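Local coordinates for protein mandelate racemase / muconate lactonizing enzyme (Burkholderia pseudomallei, PDB 2POD) that is of unknown function but belongs to the enolase superfamily, whose members act on acid substrates at a metal site, and is perhaps a lyase, at residues I8-P13 / A45-W50; E58-I63 / W94-K99; T119-A124 / Y150-A155; P318-D323 / A343-S348. All coordinates share one frame; numbering follows the deposited sequence.

Contact 1 of 4, residues I8-P13 / A45-W50; sequences IETLRP and AYIHEW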
loop_
_atom_site.group_PDB
_atom_site.type_symbol
_atom_site.label_atom_id
_atom_site.label_comp_id
_atom_site.label_asym_id
_atom_site.label_seq_id
_atom_site.Cartn_x
_atom_site.Cartn_y
_atom_site.Cartn_z
ATOM N N ILE B 8 32.894 36.123 -14.334
ATOM C CA ILE B 8 32.421 34.865 -14.915
ATOM C C ILE B 8 32.365 34.974 -16.441
ATOM O O ILE B 8 31.775 35.906 -16.979
ATOM C CB ILE B 8 31.043 34.415 -14.296
ATOM C CG1 ILE B 8 31.249 33.899 -12.862
ATOM C CG2 ILE B 8 30.378 33.328 -15.140
ATOM C CD1 ILE B 8 30.019 33.933 -11.987
ATOM N N GLU B 9 32.992 34.023 -17.128
ATOM C CA GLU B 9 33.103 34.053 -18.585
ATOM C C GLU B 9 32.420 32.836 -19.180
ATOM O O GLU B 9 32.695 31.721 -18.762
ATOM C CB GLU B 9 34.576 34.010 -19.000
ATOM C CG GLU B 9 35.265 35.346 -19.061
ATOM C CD GLU B 9 36.568 35.284 -19.844
ATOM O OE1 GLU B 9 36.605 35.819 -20.973
ATOM O OE2 GLU B 9 37.549 34.694 -19.332
ATOM N N THR B 10 31.562 33.038 -20.176
ATOM C CA THR B 10 31.063 31.914 -20.974
ATOM C C THR B 10 31.688 31.862 -22.363
ATOM O O THR B 10 31.930 32.896 -22.989
ATOM C CB THR B 10 29.528 31.911 -21.098
ATOM O OG1 THR B 10 29.094 33.150 -21.671
ATOM C CG2 THR B 10 28.878 31.716 -19.727
ATOM N N LEU B 11 31.956 30.647 -22.830
ATOM C CA LEU B 11 32.598 30.436 -24.112
ATOM C C LEU B 11 31.725 29.507 -24.942
ATOM O O LEU B 11 31.467 28.368 -24.539
ATOM C CB LEU B 11 33.981 29.790 -23.927
ATOM C CG LEU B 11 35.117 30.265 -23.004
ATOM C CD1 LEU B 11 36.420 29.796 -23.617
ATOM C CD2 LEU B 11 35.184 31.768 -22.765
ATOM N N ARG B 12 31.277 29.991 -26.098
ATOM C CA ARG B 12 30.490 29.182 -27.026
ATOM C C ARG B 12 31.207 28.966 -28.362
ATOM O O ARG B 12 31.189 29.844 -29.228
ATOM C CB ARG B 12 29.128 29.825 -27.277
ATOM C CG ARG B 12 28.137 29.710 -26.135
ATOM C CD ARG B 12 26.708 29.987 -26.602
ATOM N NE ARG B 12 26.494 31.396 -26.931
ATOM C CZ ARG B 12 26.420 31.883 -28.168
ATOM N NH1 ARG B 12 26.228 33.179 -28.359
ATOM N NH2 ARG B 12 26.538 31.078 -29.215
ATOM N N PRO B 13 31.830 27.791 -28.545
ATOM C CA PRO B 13 32.492 27.537 -29.827
ATOM C C PRO B 13 31.496 27.118 -30.903
ATOM O O PRO B 13 30.730 26.179 -30.691
ATOM C CB PRO B 13 33.465 26.396 -29.507
ATOM C CG PRO B 13 32.939 25.744 -28.253
ATOM C CD PRO B 13 31.938 26.655 -27.608
ATOM N N ALA B 45 22.631 32.434 -21.360
ATOM C CA ALA B 45 21.772 33.578 -21.092
ATOM C C ALA B 45 21.292 33.600 -19.646
ATOM O O ALA B 45 21.218 34.669 -19.042
ATOM C CB ALA B 45 20.602 33.611 -22.053
ATOM N N TYR B 46 20.995 32.417 -19.100
ATOM C CA TYR B 46 20.648 32.255 -17.685
ATOM C C TYR B 46 21.788 32.675 -16.746
ATOM O O TYR B 46 21.553 33.374 -15.757
ATOM C CB TYR B 46 20.224 30.806 -17.379
ATOM C CG TYR B 46 20.318 30.466 -15.905
ATOM C CD1 TYR B 46 21.386 29.710 -15.407
ATOM C CD2 TYR B 46 19.366 30.947 -14.999
ATOM C CE1 TYR B 46 21.488 29.432 -14.057
ATOM C CE2 TYR B 46 19.463 30.666 -13.650
ATOM C CZ TYR B 46 20.518 29.908 -13.186
ATOM O OH TYR B 46 20.611 29.639 -11.844
ATOM N N ILE B 47 23.005 32.214 -17.039
ATOM C CA ILE B 47 24.176 32.551 -16.223
ATOM C C ILE B 47 24.359 34.063 -16.078
ATOM O O ILE B 47 24.478 34.564 -14.962
ATOM C CB ILE B 47 25.455 31.873 -16.732
ATOM C CG1 ILE B 47 25.415 30.376 -16.403
ATOM C CG2 ILE B 47 26.720 32.529 -16.125
ATOM C CD1 ILE B 47 26.526 29.564 -17.069
ATOM N N HIS B 48 24.307 34.780 -17.198
ATOM C CA HIS B 48 24.517 36.222 -17.205
ATOM C C HIS B 48 23.300 37.012 -16.709
ATOM O O HIS B 48 23.454 38.111 -16.164
ATOM C CB HIS B 48 24.986 36.702 -18.591
ATOM C CG HIS B 48 26.280 36.089 -19.034
ATOM N ND1 HIS B 48 27.482 36.364 -18.420
ATOM C CD2 HIS B 48 26.561 35.209 -20.026
ATOM C CE1 HIS B 48 28.447 35.683 -19.012
ATOM N NE2 HIS B 48 27.914 34.973 -19.990
ATOM N N GLU B 49 22.104 36.448 -16.882
ATOM C CA GLU B 49 20.865 37.108 -16.450
ATOM C C GLU B 49 20.630 37.103 -14.937
ATOM O O GLU B 49 20.157 38.092 -14.378
ATOM C CB GLU B 49 19.657 36.526 -17.176
ATOM C CG GLU B 49 18.407 37.386 -17.111
ATOM C CD GLU B 49 17.222 36.758 -17.820
ATOM O OE1 GLU B 49 16.288 37.506 -18.186
ATOM O OE2 GLU B 49 17.230 35.526 -18.036
ATOM N N TRP B 50 20.950 35.996 -14.277
ATOM C CA TRP B 50 20.537 35.801 -12.889
ATOM C C TRP B 50 21.653 35.273 -11.988
ATOM O O TRP B 50 21.863 35.791 -10.886
ATOM C CB TRP B 50 19.311 34.889 -12.827
ATOM C CG TRP B 50 18.699 34.778 -11.465
ATOM C CD1 TRP B 50 17.834 35.650 -10.885
ATOM C CD2 TRP B 50 18.911 33.727 -10.515
ATOM N NE1 TRP B 50 17.488 35.211 -9.629
ATOM C CE2 TRP B 50 18.135 34.029 -9.379
ATOM C CE3 TRP B 50 19.681 32.555 -10.516
ATOM C CZ2 TRP B 50 18.104 33.206 -8.252
ATOM C CZ3 TRP B 50 19.647 31.737 -9.401
ATOM C CH2 TRP B 50 18.863 32.067 -8.283
#

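Contact 2 of 4, residues E58-I63 / W94-K99; sequences EDPLQI and WDIFGK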
loop_
_atom_site.group_PDB
_atom_site.type_symbol
_atom_site.label_atom_id
_atom_site.label_comp_id
_atom_site.label_asym_id
_atom_site.label_seq_id
_atom_site.Cartn_x
_atom_site.Cartn_y
_atom_site.Cartn_z
ATOM N N GLU B 58 31.375 36.757 -4.099
ATOM C CA GLU B 58 31.238 35.714 -3.074
ATOM C C GLU B 58 32.497 34.858 -2.951
ATOM O O GLU B 58 33.288 34.771 -3.886
ATOM C CB GLU B 58 30.035 34.818 -3.378
ATOM C CG GLU B 58 28.684 35.528 -3.343
ATOM C CD GLU B 58 28.030 35.487 -1.970
ATOM O OE1 GLU B 58 28.436 34.652 -1.130
ATOM O OE2 GLU B 58 27.101 36.289 -1.733
ATOM N N ASP B 59 32.669 34.237 -1.788
ATOM C CA ASP B 59 33.607 33.124 -1.585
ATOM C C ASP B 59 33.221 31.904 -2.428
ATOM O O ASP B 59 32.158 31.335 -2.220
ATOM C CB ASP B 59 33.592 32.740 -0.095
ATOM C CG ASP B 59 34.853 32.014 0.355
ATOM O OD1 ASP B 59 35.487 31.279 -0.446
ATOM O OD2 ASP B 59 35.200 32.188 1.542
ATOM N N PRO B 60 34.084 31.493 -3.379
ATOM C CA PRO B 60 33.829 30.313 -4.225
ATOM C C PRO B 60 33.899 28.964 -3.491
ATOM O O PRO B 60 33.436 27.944 -4.016
ATOM C CB PRO B 60 34.960 30.382 -5.256
ATOM C CG PRO B 60 36.052 31.085 -4.553
ATOM C CD PRO B 60 35.359 32.140 -3.743
ATOM N N LEU B 61 34.483 28.964 -2.295
ATOM C CA LEU B 61 34.664 27.740 -1.522
ATOM C C LEU B 61 33.370 27.340 -0.808
ATOM O O LEU B 61 33.241 26.222 -0.317
ATOM C CB LEU B 61 35.811 27.903 -0.521
ATOM C CG LEU B 61 37.220 27.418 -0.889
ATOM C CD1 LEU B 61 37.765 28.075 -2.148
ATOM C CD2 LEU B 61 38.163 27.665 0.282
ATOM N N GLN B 62 32.409 28.254 -0.771
ATOM C CA GLN B 62 31.106 27.972 -0.195
ATOM C C GLN B 62 30.180 27.231 -1.167
ATOM O O GLN B 62 29.111 27.714 -1.526
ATOM C CB GLN B 62 30.482 29.254 0.350
ATOM C CG GLN B 62 31.306 29.866 1.470
ATOM C CD GLN B 62 30.795 31.207 1.938
ATOM O OE1 GLN B 62 29.743 31.675 1.506
ATOM N NE2 GLN B 62 31.542 31.836 2.839
ATOM N N ILE B 63 30.601 26.028 -1.549
ATOM C CA ILE B 63 30.066 25.317 -2.705
ATOM C C ILE B 63 28.638 24.819 -2.446
ATOM O O ILE B 63 27.739 25.054 -3.260
ATOM C CB ILE B 63 31.006 24.154 -3.127
ATOM C CG1 ILE B 63 32.354 24.708 -3.607
ATOM C CG2 ILE B 63 30.373 23.319 -4.218
ATOM C CD1 ILE B 63 33.353 23.653 -4.087
ATOM N N TRP B 94 34.281 23.579 -7.929
ATOM C CA TRP B 94 35.102 22.440 -7.526
ATOM C C TRP B 94 36.535 22.498 -8.080
ATOM O O TRP B 94 37.488 22.047 -7.430
ATOM C CB TRP B 94 34.407 21.113 -7.880
ATOM C CG TRP B 94 33.263 20.791 -6.938
ATOM C CD1 TRP B 94 31.935 20.977 -7.172
ATOM C CD2 TRP B 94 33.362 20.259 -5.606
ATOM N NE1 TRP B 94 31.195 20.585 -6.083
ATOM C CE2 TRP B 94 32.045 20.145 -5.104
ATOM C CE3 TRP B 94 34.434 19.869 -4.789
ATOM C CZ2 TRP B 94 31.769 19.657 -3.817
ATOM C CZ3 TRP B 94 34.158 19.377 -3.510
ATOM C CH2 TRP B 94 32.835 19.278 -3.038
ATOM N N ASP B 95 36.678 23.057 -9.279
ATOM C CA ASP B 95 37.988 23.318 -9.856
ATOM C C ASP B 95 38.801 24.309 -9.009
ATOM O O ASP B 95 39.967 24.059 -8.709
ATOM C CB ASP B 95 37.834 23.810 -11.294
ATOM C CG ASP B 95 39.081 23.585 -12.131
ATOM O OD1 ASP B 95 39.921 22.726 -11.770
ATOM O OD2 ASP B 95 39.210 24.268 -13.165
ATOM N N ILE B 96 38.153 25.396 -8.596
ATOM C CA ILE B 96 38.731 26.394 -7.695
ATOM C C ILE B 96 39.187 25.812 -6.353
ATOM O O ILE B 96 40.357 25.957 -5.978
ATOM C CB ILE B 96 37.760 27.586 -7.466
ATOM C CG1 ILE B 96 37.595 28.394 -8.755
ATOM C CG2 ILE B 96 38.263 28.499 -6.351
ATOM C CD1 ILE B 96 36.471 29.402 -8.701
ATOM N N PHE B 97 38.257 25.160 -5.653
ATOM C CA PHE B 97 38.506 24.420 -4.409
ATOM C C PHE B 97 39.746 23.520 -4.524
ATOM O O PHE B 97 40.599 23.523 -3.637
ATOM C CB PHE B 97 37.245 23.601 -4.067
ATOM C CG PHE B 97 37.199 23.046 -2.653
ATOM C CD1 PHE B 97 38.086 23.471 -1.658
ATOM C CD2 PHE B 97 36.233 22.094 -2.318
ATOM C CE1 PHE B 97 38.028 22.942 -0.373
ATOM C CE2 PHE B 97 36.158 21.564 -1.036
ATOM C CZ PHE B 97 37.061 21.989 -0.058
ATOM N N GLY B 98 39.847 22.777 -5.627
ATOM C CA GLY B 98 41.017 21.950 -5.915
ATOM C C GLY B 98 42.364 22.661 -5.988
ATOM O O GLY B 98 43.355 22.209 -5.397
ATOM N N LYS B 99 42.406 23.782 -6.699
ATOM C CA LYS B 99 43.655 24.510 -6.872
ATOM C C LYS B 99 44.025 25.336 -5.643
ATOM O O LYS B 99 45.197 25.616 -5.419
ATOM C CB LYS B 99 43.612 25.382 -8.120
ATOM C CG LYS B 99 43.335 24.633 -9.405
ATOM C CD LYS B 99 42.983 25.590 -10.520
ATOM C CE LYS B 99 42.959 24.889 -11.863
ATOM N NZ LYS B 99 42.395 25.788 -12.914
#

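Contact 3 of 4, residues T119-A124 / Y150-A155; sequences TYNTCA and YDDLNA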
loop_
_atom_site.group_PDB
_atom_site.type_symbol
_atom_site.label_atom_id
_atom_site.label_comp_id
_atom_site.label_asym_id
_atom_site.label_seq_id
_atom_site.Cartn_x
_atom_site.Cartn_y
_atom_site.Cartn_z
ATOM N N THR B 119 35.913 1.408 -18.113
ATOM C CA THR B 119 35.164 2.221 -19.053
ATOM C C THR B 119 34.292 1.348 -19.945
ATOM O O THR B 119 34.524 0.148 -20.055
ATOM C CB THR B 119 36.093 3.150 -19.874
ATOM O OG1 THR B 119 35.339 4.260 -20.367
ATOM C CG2 THR B 119 36.761 2.412 -21.044
ATOM N N TYR B 120 33.268 1.950 -20.537
ATOM C CA TYR B 120 32.513 1.335 -21.620
ATOM C C TYR B 120 32.363 2.330 -22.752
ATOM O O TYR B 120 32.329 3.542 -22.518
ATOM C CB TYR B 120 31.140 0.820 -21.145
ATOM C CG TYR B 120 30.055 1.855 -20.916
ATOM C CD1 TYR B 120 29.121 2.158 -21.915
ATOM C CD2 TYR B 120 29.940 2.512 -19.690
ATOM C CE1 TYR B 120 28.118 3.109 -21.704
ATOM C CE2 TYR B 120 28.932 3.456 -19.465
ATOM C CZ TYR B 120 28.032 3.753 -20.477
ATOM O OH TYR B 120 27.034 4.677 -20.260
ATOM N N ASN B 121 32.274 1.820 -23.977
ATOM C CA ASN B 121 32.255 2.684 -25.152
ATOM C C ASN B 121 30.862 2.919 -25.687
ATOM O O ASN B 121 30.188 1.994 -26.138
ATOM C CB ASN B 121 33.182 2.173 -26.257
ATOM C CG ASN B 121 33.554 3.263 -27.248
ATOM O OD1 ASN B 121 34.351 4.151 -26.943
ATOM N ND2 ASN B 121 32.960 3.214 -28.436
ATOM N N THR B 122 30.429 4.169 -25.621
ATOM C CA THR B 122 29.212 4.584 -26.291
ATOM C C THR B 122 29.523 4.755 -27.781
ATOM O O THR B 122 30.259 5.665 -28.176
ATOM C CB THR B 122 28.649 5.865 -25.638
ATOM O OG1 THR B 122 28.237 5.554 -24.305
ATOM C CG2 THR B 122 27.458 6.428 -26.402
ATOM N N CYS B 123 28.964 3.858 -28.591
ATOM C CA CYS B 123 29.288 3.748 -30.012
ATOM C C CYS B 123 28.638 4.852 -30.852
ATOM O O CYS B 123 27.804 4.579 -31.718
ATOM C CB CYS B 123 28.893 2.365 -30.541
ATOM S SG CYS B 123 29.671 0.977 -29.673
ATOM N N ALA B 124 29.017 6.097 -30.570
ATOM C CA ALA B 124 28.667 7.252 -31.395
ATOM C C ALA B 124 29.738 7.490 -32.455
ATOM O O ALA B 124 30.908 7.141 -32.258
ATOM C CB ALA B 124 28.509 8.488 -30.524
ATOM N N TYR B 150 37.088 5.805 -36.176
ATOM C CA TYR B 150 36.072 5.329 -35.244
ATOM C C TYR B 150 34.669 5.686 -35.727
ATOM O O TYR B 150 34.022 6.606 -35.211
ATOM C CB TYR B 150 36.334 5.864 -33.835
ATOM C CG TYR B 150 37.682 5.484 -33.253
ATOM C CD1 TYR B 150 38.146 4.166 -33.303
ATOM C CD2 TYR B 150 38.488 6.443 -32.641
ATOM C CE1 TYR B 150 39.379 3.817 -32.765
ATOM C CE2 TYR B 150 39.720 6.105 -32.102
ATOM C CZ TYR B 150 40.160 4.793 -32.164
ATOM O OH TYR B 150 41.384 4.461 -31.625
ATOM N N ASP B 151 34.210 4.936 -36.724
ATOM C CA ASP B 151 32.925 5.163 -37.380
ATOM C C ASP B 151 31.817 4.380 -36.660
ATOM O O ASP B 151 31.125 3.562 -37.265
ATOM C CB ASP B 151 33.038 4.735 -38.852
ATOM C CG ASP B 151 31.914 5.279 -39.719
ATOM O OD1 ASP B 151 31.449 6.414 -39.475
ATOM O OD2 ASP B 151 31.498 4.557 -40.649
ATOM N N ASP B 152 31.653 4.645 -35.364
ATOM C CA ASP B 152 31.120 3.652 -34.426
ATOM C C ASP B 152 29.593 3.534 -34.428
ATOM O O ASP B 152 29.056 2.475 -34.112
ATOM C CB ASP B 152 31.646 3.902 -33.007
ATOM C CG ASP B 152 33.104 3.492 -32.833
ATOM O OD1 ASP B 152 33.662 2.819 -33.728
ATOM O OD2 ASP B 152 33.696 3.844 -31.792
ATOM N N LEU B 153 28.907 4.621 -34.784
ATOM C CA LEU B 153 27.467 4.591 -35.050
ATOM C C LEU B 153 27.119 3.725 -36.256
ATOM O O LEU B 153 26.263 2.845 -36.162
ATOM C CB LEU B 153 26.906 6.006 -35.227
ATOM C CG LEU B 153 25.440 6.124 -35.663
ATOM C CD1 LEU B 153 24.483 6.008 -34.479
ATOM C CD2 LEU B 153 25.199 7.412 -36.439
ATOM N N ASN B 154 27.790 3.978 -37.380
ATOM C CA ASN B 154 27.589 3.188 -38.592
ATOM C C ASN B 154 28.068 1.756 -38.435
ATOM O O ASN B 154 27.466 0.835 -38.987
ATOM C CB ASN B 154 28.265 3.848 -39.798
ATOM C CG ASN B 154 27.407 4.934 -40.427
ATOM O OD1 ASN B 154 26.305 4.670 -40.918
ATOM N ND2 ASN B 154 27.913 6.165 -40.414
ATOM N N ALA B 155 29.144 1.580 -37.668
ATOM C CA ALA B 155 29.634 0.259 -37.298
ATOM C C ALA B 155 28.581 -0.610 -36.591
ATOM O O ALA B 155 28.351 -1.736 -37.022
ATOM C CB ALA B 155 30.917 0.356 -36.483
HETATM O O HOH W 1 33.262 5.936 -30.414
#

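Contact 4 of 4, residues P318-D323 / A343-S348; sequences PVAPHD and ALVQES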
loop_
_atom_site.group_PDB
_atom_site.type_symbol
_atom_site.label_atom_id
_atom_site.label_comp_id
_atom_site.label_asym_id
_atom_site.label_seq_id
_atom_site.Cartn_x
_atom_site.Cartn_y
_atom_site.Cartn_z
ATOM N N PRO B 318 24.417 0.725 -8.016
ATOM C CA PRO B 318 25.571 1.408 -8.573
ATOM C C PRO B 318 25.232 2.657 -9.361
ATOM O O PRO B 318 24.205 2.700 -10.048
ATOM C CB PRO B 318 26.211 0.357 -9.479
ATOM C CG PRO B 318 25.119 -0.589 -9.836
ATOM C CD PRO B 318 24.004 -0.428 -8.840
ATOM N N VAL B 319 26.103 3.660 -9.252
ATOM C CA VAL B 319 26.093 4.816 -10.149
ATOM C C VAL B 319 26.990 4.608 -11.378
ATOM O O VAL B 319 28.102 4.079 -11.269
ATOM C CB VAL B 319 26.419 6.138 -9.385
ATOM C CG1 VAL B 319 26.757 7.286 -10.331
ATOM C CG2 VAL B 319 25.237 6.531 -8.530
ATOM N N ALA B 320 26.475 4.996 -12.543
ATOM C CA ALA B 320 27.275 5.123 -13.754
ATOM C C ALA B 320 27.149 6.543 -14.311
ATOM O O ALA B 320 26.128 6.882 -14.909
ATOM C CB ALA B 320 26.830 4.097 -14.797
ATOM N N PRO B 321 28.177 7.389 -14.100
ATOM C CA PRO B 321 28.161 8.753 -14.639
ATOM C C PRO B 321 28.208 8.847 -16.169
ATOM O O PRO B 321 28.956 8.112 -16.824
ATOM C CB PRO B 321 29.391 9.400 -14.006
ATOM C CG PRO B 321 29.721 8.515 -12.838
ATOM C CD PRO B 321 29.381 7.143 -13.296
ATOM N N HIS B 322 27.394 9.754 -16.703
ATOM C CA HIS B 322 27.225 9.992 -18.131
ATOM C C HIS B 322 28.327 10.912 -18.640
ATOM O O HIS B 322 28.610 11.946 -18.026
ATOM C CB HIS B 322 25.867 10.671 -18.367
ATOM C CG HIS B 322 25.492 10.817 -19.809
ATOM N ND1 HIS B 322 25.102 12.019 -20.361
ATOM C CD2 HIS B 322 25.430 9.910 -20.810
ATOM C CE1 HIS B 322 24.816 11.844 -21.639
ATOM N NE2 HIS B 322 25.008 10.572 -21.937
ATOM N N ASP B 323 28.942 10.539 -19.760
ATOM C CA ASP B 323 29.602 11.515 -20.627
ATOM C C ASP B 323 28.902 11.626 -21.977
ATOM O O ASP B 323 27.871 12.295 -22.077
ATOM C CB ASP B 323 31.099 11.218 -20.795
ATOM C CG ASP B 323 31.779 12.164 -21.792
ATOM O OD1 ASP B 323 31.605 13.407 -21.681
ATOM O OD2 ASP B 323 32.462 11.648 -22.706
ATOM N N ALA B 343 30.483 3.408 -7.645
ATOM C CA ALA B 343 30.685 3.604 -9.089
ATOM C C ALA B 343 30.920 2.298 -9.862
ATOM O O ALA B 343 31.667 1.436 -9.421
ATOM C CB ALA B 343 31.790 4.592 -9.342
ATOM N N LEU B 344 30.240 2.144 -10.995
ATOM C CA LEU B 344 30.215 0.866 -11.725
ATOM C C LEU B 344 31.132 0.952 -12.940
ATOM O O LEU B 344 32.101 0.191 -13.069
ATOM C CB LEU B 344 28.790 0.558 -12.199
ATOM C CG LEU B 344 28.192 -0.843 -12.428
ATOM C CD1 LEU B 344 27.126 -0.762 -13.520
ATOM C CD2 LEU B 344 29.181 -1.974 -12.712
ATOM N N VAL B 345 30.791 1.878 -13.832
ATOM C CA VAL B 345 31.553 2.142 -15.041
ATOM C C VAL B 345 31.576 3.640 -15.264
ATOM O O VAL B 345 30.758 4.367 -14.709
ATOM C CB VAL B 345 30.947 1.453 -16.295
ATOM C CG1 VAL B 345 31.503 0.049 -16.461
ATOM C CG2 VAL B 345 29.422 1.434 -16.242
ATOM N N GLN B 346 32.528 4.094 -16.068
ATOM C CA GLN B 346 32.524 5.451 -16.578
ATOM C C GLN B 346 32.368 5.427 -18.087
ATOM O O GLN B 346 33.238 4.911 -18.794
ATOM C CB GLN B 346 33.821 6.161 -16.187
ATOM C CG GLN B 346 33.956 7.556 -16.758
ATOM C CD GLN B 346 32.802 8.441 -16.372
ATOM O OE1 GLN B 346 32.065 8.927 -17.227
ATOM N NE2 GLN B 346 32.628 8.650 -15.077
ATOM N N GLU B 347 31.257 5.982 -18.570
ATOM C CA GLU B 347 31.042 6.240 -20.001
ATOM C C GLU B 347 32.199 7.021 -20.620
ATOM O O GLU B 347 32.645 8.023 -20.064
ATOM C CB GLU B 347 29.726 6.998 -20.203
ATOM C CG GLU B 347 29.328 7.249 -21.656
ATOM C CD GLU B 347 27.837 7.519 -21.829
ATOM O OE1 GLU B 347 27.085 7.410 -20.837
ATOM O OE2 GLU B 347 27.410 7.826 -22.963
ATOM N N SER B 348 32.689 6.531 -21.754
ATOM C CA SER B 348 33.566 7.305 -22.623
ATOM C C SER B 348 33.295 6.968 -24.087
ATOM O O SER B 348 32.739 5.907 -24.400
ATOM C CB SER B 348 35.032 7.037 -22.276
ATOM O OG SER B 348 35.431 5.736 -22.690
#

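Contact 1 of 4, residues I8-P13 / A45-W50
A single side-chain hydrogen bond and a small apolar patch join strand 8-13 to helix 45-50, where the antiparallel sheet of the enolase-type N-terminal domain is covered by helix 40-55. The short segments run nearly antiparallel, 160° between their directions, with axes 9.6 Å apart at closest, so the gap is bridged mainly by side chains. Ile8 and Thr10 both point from the strand toward the helix. The branch methyl CG2 of Ile8 meets CG2 of Ile47 at 3.9 Å, the two side chains crossing at about a right angle, and Ile47 also packs on Val22 of the next strand. Beside this patch, Thr10 and His48 approach from opposite directions. Because the chi1 of 57° sets OG1 of Thr10 between backbone N and carbonyl carbon, its CG2 is left beside the imidazole and faces CD1 of Ile47. The hydroxyl is gripped twice from one helix: Glu44, one turn before His48, also bonds to it, consistent with the hydroxyl accepting from His48 and donating to the carboxylate. His48 NE2 donates to Thr10 OG1 over 2.7 Å, the oxygen lying only 3° out of the ring plane.

Contact 2 of 4, residues E58-I63 / W94-K99
Ile63 is extended, with CG1 anti to its carbonyl carbon (chi1 -65°) and CD1 carried straight on beyond it, which sends this methyl between Trp94 and Phe97. The indole comes to meet it although Trp94 starts out from the helix away from loop 58-63: a chi1 of -75° lays CG beside the backbone N and brings the ring back. Ile63 CD1 then sits over the indole face, 3.9 Å from the centroid of the five-membered ring, a CH-pi contact. The other branch, CG2, approaches Trp94 NE1 to 3.4 Å, and the same CD1 reaches Phe97 CD2 at 3.7 Å. One turn of helix 94-99 thus receives the isoleucine between two aromatic rings. Leu61 crosses Phe97 at about a right angle, Leu61 CG to Phe97 CD1 4.1 Å, while Pro60 CG lies against Ile96 CG2 at 3.8 Å. The loop is shaped for this by an Asx turn, in which Asp59 OD1 accepts from Leu61 N at 3.1 Å, within a type I turn over Asp59 to Gln62. Leu3 covers Pro60, Leu61 and Ile96, and Gln107 of a neighbouring subunit bonds to Leu61 O. With no hydrogen bond between loop and helix, the join of these two parts of the N-terminal domain rests on shape and dispersion between apolar side chains.

Contact 3 of 4, residues T119-A124 / Y150-A155
The amide of Asn121 and the carboxylate of Asp152 meet almost perpendicular, their planes 84° apart, with Asn121 ND2 3.5 Å from Asp152 OD2. A water joins the two groups more surely. It donates to Asp152 OD2, over a modelled 2.5 Å that is probably too short to be exact, and to Ala124 O, and takes a weak bond from Asn121 ND2, so strand end and helix start share one solvent molecule. Arg350 ties the same groups from outside: its NE makes a salt bridge to Asp152 OD2 and its backbone N bonds to Asn121 OD1, which would hold the amide in its present rotation and probably keep the aspartate ionised. Beyond Asn121 the chain bends in an inverse gamma turn centred on Cys123, and backbone atoms do most of the touching. Cys123 O lies 3.3 Å from Leu153 CA in a CH...O contact, and Ala124 O rests 3.4 Å from Asp152 CB. The side chains of Cys123 and Asp152 meet at their CB atoms, 4.0 Å apart, and both lean on Leu163 of helix 160-170. Leu153 lies beside the turn and packs on Trp178. Strand 117-122 leads through this turn and an unmodelled loop to helices 152-158 and 160-170 and then to the parallel neighbour strand 174-177, the beta-alpha-beta crossover that opens the TIM-like barrel of the enolase superfamily.

Contact 4 of 4, residues P318-D323 / A343-S348
Segments 318-323 and 343-348 run in nearly the same direction, 24° apart, but the backbones are bridged just once, Val319 with Ala343, where Leu344 N donates to Val319 O over 2.9 Å. The same oxygen receives Ala343 CA in a CH...O contact at 3.4 Å. Further on, Pro321 has no N-H to offer, and its CD rests 3.4 Å from Val345 O. At the start, Pro318 and Leu344 lie side by side, Pro318 CB to Leu344 CG 3.7 Å, and Tyr190 of a neighbouring subunit packs on both. Ala320 CB then meets the Val345 methyl CG2 at 4.0 Å. Strands 319-321 and 346-348, connected through helix 327-339, are the last two of the TIM-like barrel; the first pairs with strand 289-294 and the second with 117-122, so this seam completes the circle. Toward the C-terminal ends of the strands the contact turns polar. His322 and Glu347 leave the backbone with CG anti to the backbone N and lie alongside each other pointing the same way, ring and carboxylate planes 74° apart. Glu347 OE1 sits at the ring edge, 3.0 Å from His322 CD2, while OE2 is bonded by Thr122. ND1 of His322 is bonded to Asp295, a His-Asp pair as in mandelate racemase, and the histidine side chain comes within about 3 Å of the sodium ion held by Glu220, Glu246 and Glu272. Nearer the backbone, Asp323 CB packs 3.6 Å from Glu347 O.

Contacts 1 and 2 belong to the N-terminal domain, their centres about 18 Å apart and not touching; both are buried, though about 21 and 22 Å from the chain centre, centre to centre. One sets a helix on a sheet, the other a loop on a helix. Contacts 3 and 4 share the barrel sheet and touch: Thr119 OG1 lies 2.7 Å from Gln346 O. The centre of contact 4 lies about 8 Å from that of the chain; it is buried throughout and leads to the sodium site, whereas contact 3 is partly buried and admits a water. Chemistry follows place: apolar across contact 2, one polar bond beside methyls in contact 1, water and arginine in contact 3, backbone pairing giving way to polar groups beside the metal site in contact 4.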